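Putative tautomerase (Streptomyces achromogenes, PDB 3RY0) is a putative tautomerase of the MIF clan, a small protein of the tautomerase family that assembles as a hexamer of short chains. Local coordinates at residues 45-50 and 56-61. Residues are numbered along the deposited sequence; the frame is centred on the assembly and turned at random.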
loop_
_atom_site.group_PDB
_atom_site.type_symbol
_atom_site.label_atom_id
_atom_site.label_comp_id
_atom_site.label_asym_id
_atom_site.label_seq_id
_atom_site.Cartn_x
_atom_site.Cartn_y
_atom_site.Cartn_z
ATOM N N THR A 45 4.396 5.378 11.752
ATOM C CA THR A 45 4.174 4.116 12.386
ATOM C C THR A 45 4.784 4.170 13.810
ATOM O O THR A 45 5.956 4.560 13.953
ATOM C CB THR A 45 4.890 2.988 11.581
ATOM O OG1 THR A 45 4.331 3.017 10.229
ATOM C CG2 THR A 45 4.700 1.690 12.219
ATOM N N PRO A 46 4.037 3.714 14.838
ATOM C CA PRO A 46 4.646 3.698 16.178
ATOM C C PRO A 46 5.708 2.623 16.227
ATOM O O PRO A 46 5.626 1.587 15.504
ATOM C CB PRO A 46 3.498 3.326 17.105
ATOM C CG PRO A 46 2.480 2.855 16.379
ATOM C CD PRO A 46 2.618 3.306 14.836
ATOM N N PRO A 47 6.727 2.792 17.096
ATOM C CA PRO A 47 7.841 1.853 17.070
ATOM C C PRO A 47 7.530 0.425 17.557
ATOM O O PRO A 47 8.313 -0.477 17.262
ATOM C CB PRO A 47 8.910 2.506 17.989
ATOM C CG PRO A 47 8.039 3.382 18.925
ATOM C CD PRO A 47 6.911 3.940 17.942
ATOM N N GLU A 48 6.384 0.247 18.194
ATOM C CA GLU A 48 5.933 -1.082 18.625
ATOM C C GLU A 48 5.346 -1.826 17.471
ATOM O O GLU A 48 5.125 -3.035 17.566
ATOM C CB GLU A 48 4.848 -0.970 19.720
ATOM C CG GLU A 48 5.313 -0.367 21.010
ATOM C CD GLU A 48 5.493 1.113 21.013
ATOM O OE1 GLU A 48 4.906 1.821 20.118
ATOM O OE2 GLU A 48 6.274 1.529 21.915
ATOM N N ARG A 49 5.113 -1.156 16.323
ATOM C CA ARG A 49 4.438 -1.787 15.188
ATOM C C ARG A 49 5.328 -1.858 13.984
ATOM O O ARG A 49 4.876 -2.210 12.855
ATOM C CB ARG A 49 3.141 -1.067 14.878
ATOM C CG ARG A 49 2.141 -1.175 15.982
ATOM C CD ARG A 49 0.777 -0.628 15.544
ATOM N NE ARG A 49 -0.101 -0.602 16.716
ATOM C CZ ARG A 49 -1.041 0.323 16.946
ATOM N NH1 ARG A 49 -1.205 1.349 16.107
ATOM N NH2 ARG A 49 -1.770 0.252 18.063
ATOM N N TRP A 50 6.629 -1.638 14.130
ATOM C CA TRP A 50 7.641 -1.724 13.072
ATOM C C TRP A 50 8.608 -2.726 13.520
ATOM O O TRP A 50 9.210 -2.527 14.615
ATOM C CB TRP A 50 8.274 -0.357 12.882
ATOM C CG TRP A 50 9.202 -0.241 11.715
ATOM C CD1 TRP A 50 10.274 -1.051 11.352
ATOM C CD2 TRP A 50 9.160 0.788 10.707
ATOM N NE1 TRP A 50 10.898 -0.602 10.212
ATOM C CE2 TRP A 50 10.209 0.545 9.793
ATOM C CE3 TRP A 50 8.388 1.965 10.562
ATOM C CZ2 TRP A 50 10.453 1.382 8.701
ATOM C CZ3 TRP A 50 8.629 2.748 9.454
ATOM C CH2 TRP A 50 9.618 2.447 8.536
ATOM N N SER A 56 10.494 -5.535 17.518
ATOM C CA SER A 56 9.991 -4.176 17.206
ATOM C C SER A 56 11.071 -3.168 17.398
ATOM O O SER A 56 12.077 -3.412 18.145
ATOM C CB SER A 56 8.806 -3.826 18.091
ATOM O OG SER A 56 9.275 -3.540 19.377
ATOM N N VAL A 57 11.018 -2.036 16.721
ATOM C CA VAL A 57 11.948 -0.884 16.944
ATOM C C VAL A 57 11.951 -0.525 18.416
ATOM O O VAL A 57 13.031 -0.259 18.953
ATOM C CB VAL A 57 11.554 0.254 16.031
ATOM C CG1 VAL A 57 12.424 1.503 16.381
ATOM C CG2 VAL A 57 11.860 -0.143 14.533
ATOM N N ALA A 58 10.817 -0.551 19.066
ATOM C CA ALA A 58 10.797 -0.258 20.521
ATOM C C ALA A 58 11.692 -1.223 21.246
ATOM O O ALA A 58 12.498 -0.742 22.100
ATOM C CB ALA A 58 9.394 -0.353 21.000
ATOM N N GLU A 59 11.581 -2.519 20.957
ATOM C CA GLU A 59 12.411 -3.603 21.691
ATOM C C GLU A 59 13.881 -3.433 21.363
ATOM O O GLU A 59 14.744 -3.477 22.298
ATOM C CB GLU A 59 11.877 -4.994 21.323
ATOM C CG GLU A 59 12.519 -6.188 22.137
ATOM C CD GLU A 59 11.930 -7.600 21.894
ATOM O OE1 GLU A 59 12.597 -8.579 22.300
ATOM O OE2 GLU A 59 10.815 -7.802 21.380
ATOM N N ARG A 60 14.226 -3.142 20.120
ATOM C CA ARG A 60 15.624 -2.969 19.633
ATOM C C ARG A 60 16.272 -1.714 20.297
ATOM O O ARG A 60 17.521 -1.704 20.635
ATOM C CB ARG A 60 15.674 -2.881 18.100
ATOM C CG ARG A 60 15.357 -4.181 17.416
ATOM C CD ARG A 60 14.856 -3.960 15.969
ATOM N NE ARG A 60 15.962 -3.384 15.119
ATOM C CZ ARG A 60 16.900 -4.101 14.461
ATOM N NH1 ARG A 60 16.938 -5.409 14.618
ATOM N NH2 ARG A 60 17.802 -3.523 13.644
ATOM N N ARG A 61 15.481 -0.670 20.521
ATOM C CA ARG A 61 15.894 0.544 21.226
ATOM C C ARG A 61 16.145 0.207 22.687
ATOM O O ARG A 61 17.098 0.742 23.303
ATOM C CB ARG A 61 14.807 1.593 21.125
ATOM C CG ARG A 61 15.058 2.408 19.948
ATOM C CD ARG A 61 13.837 3.244 19.646
ATOM N NE ARG A 61 14.131 4.097 18.506
ATOM C CZ ARG A 61 13.249 4.883 17.921
ATOM N NH1 ARG A 61 12.005 4.892 18.376
ATOM N NH2 ARG A 61 13.624 5.666 16.928
#
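The side chains of W50 and V57 run alongside each other in the same direction: with CG anti to the backbone N (chi1 -172°), the indole of W50 is carried past V57, and its CB, CG and CD1 meet the valine methyl CG2, CD1 at 3.7 Å. CG2 also comes close to the tryptophan carbonyl. The other valine branch, CG1, meets CB of P47 and lies over one face of the R61 guanidinium, nearer the edge of the group than its centre. R61, stretched out through NE, reaches back along its helix and brings NH1 to 3.9 Å from P47 CB. In the first turn, A58 CB meets the E48 side chain, which bends at chi2 (76°) and sets OE2 3.8 Å from that methyl.

Two backbone carbonyls receive the first N-H groups of helix 57-62. V57 N donates to W50 O at 2.8 Å, nearly along the C=O axis; A58 N reaches P47 O at 3.1 Å from well above the carbonyl plane. S56 is the N-cap: its OG accepts from E59 N at 3.0 Å, while its CA makes a C-H...O contact with W50 O.

The helix, which follows directly on strand 55-56, the antiparallel partner of 50-52, is thus fastened to the turn between 39-45 and 50-52. W50 and V57 both pack on L8 of strand 2-8; W50 continues the sheet antiparallel into a second subunit, and R60 salt-bridges E36 of that subunit.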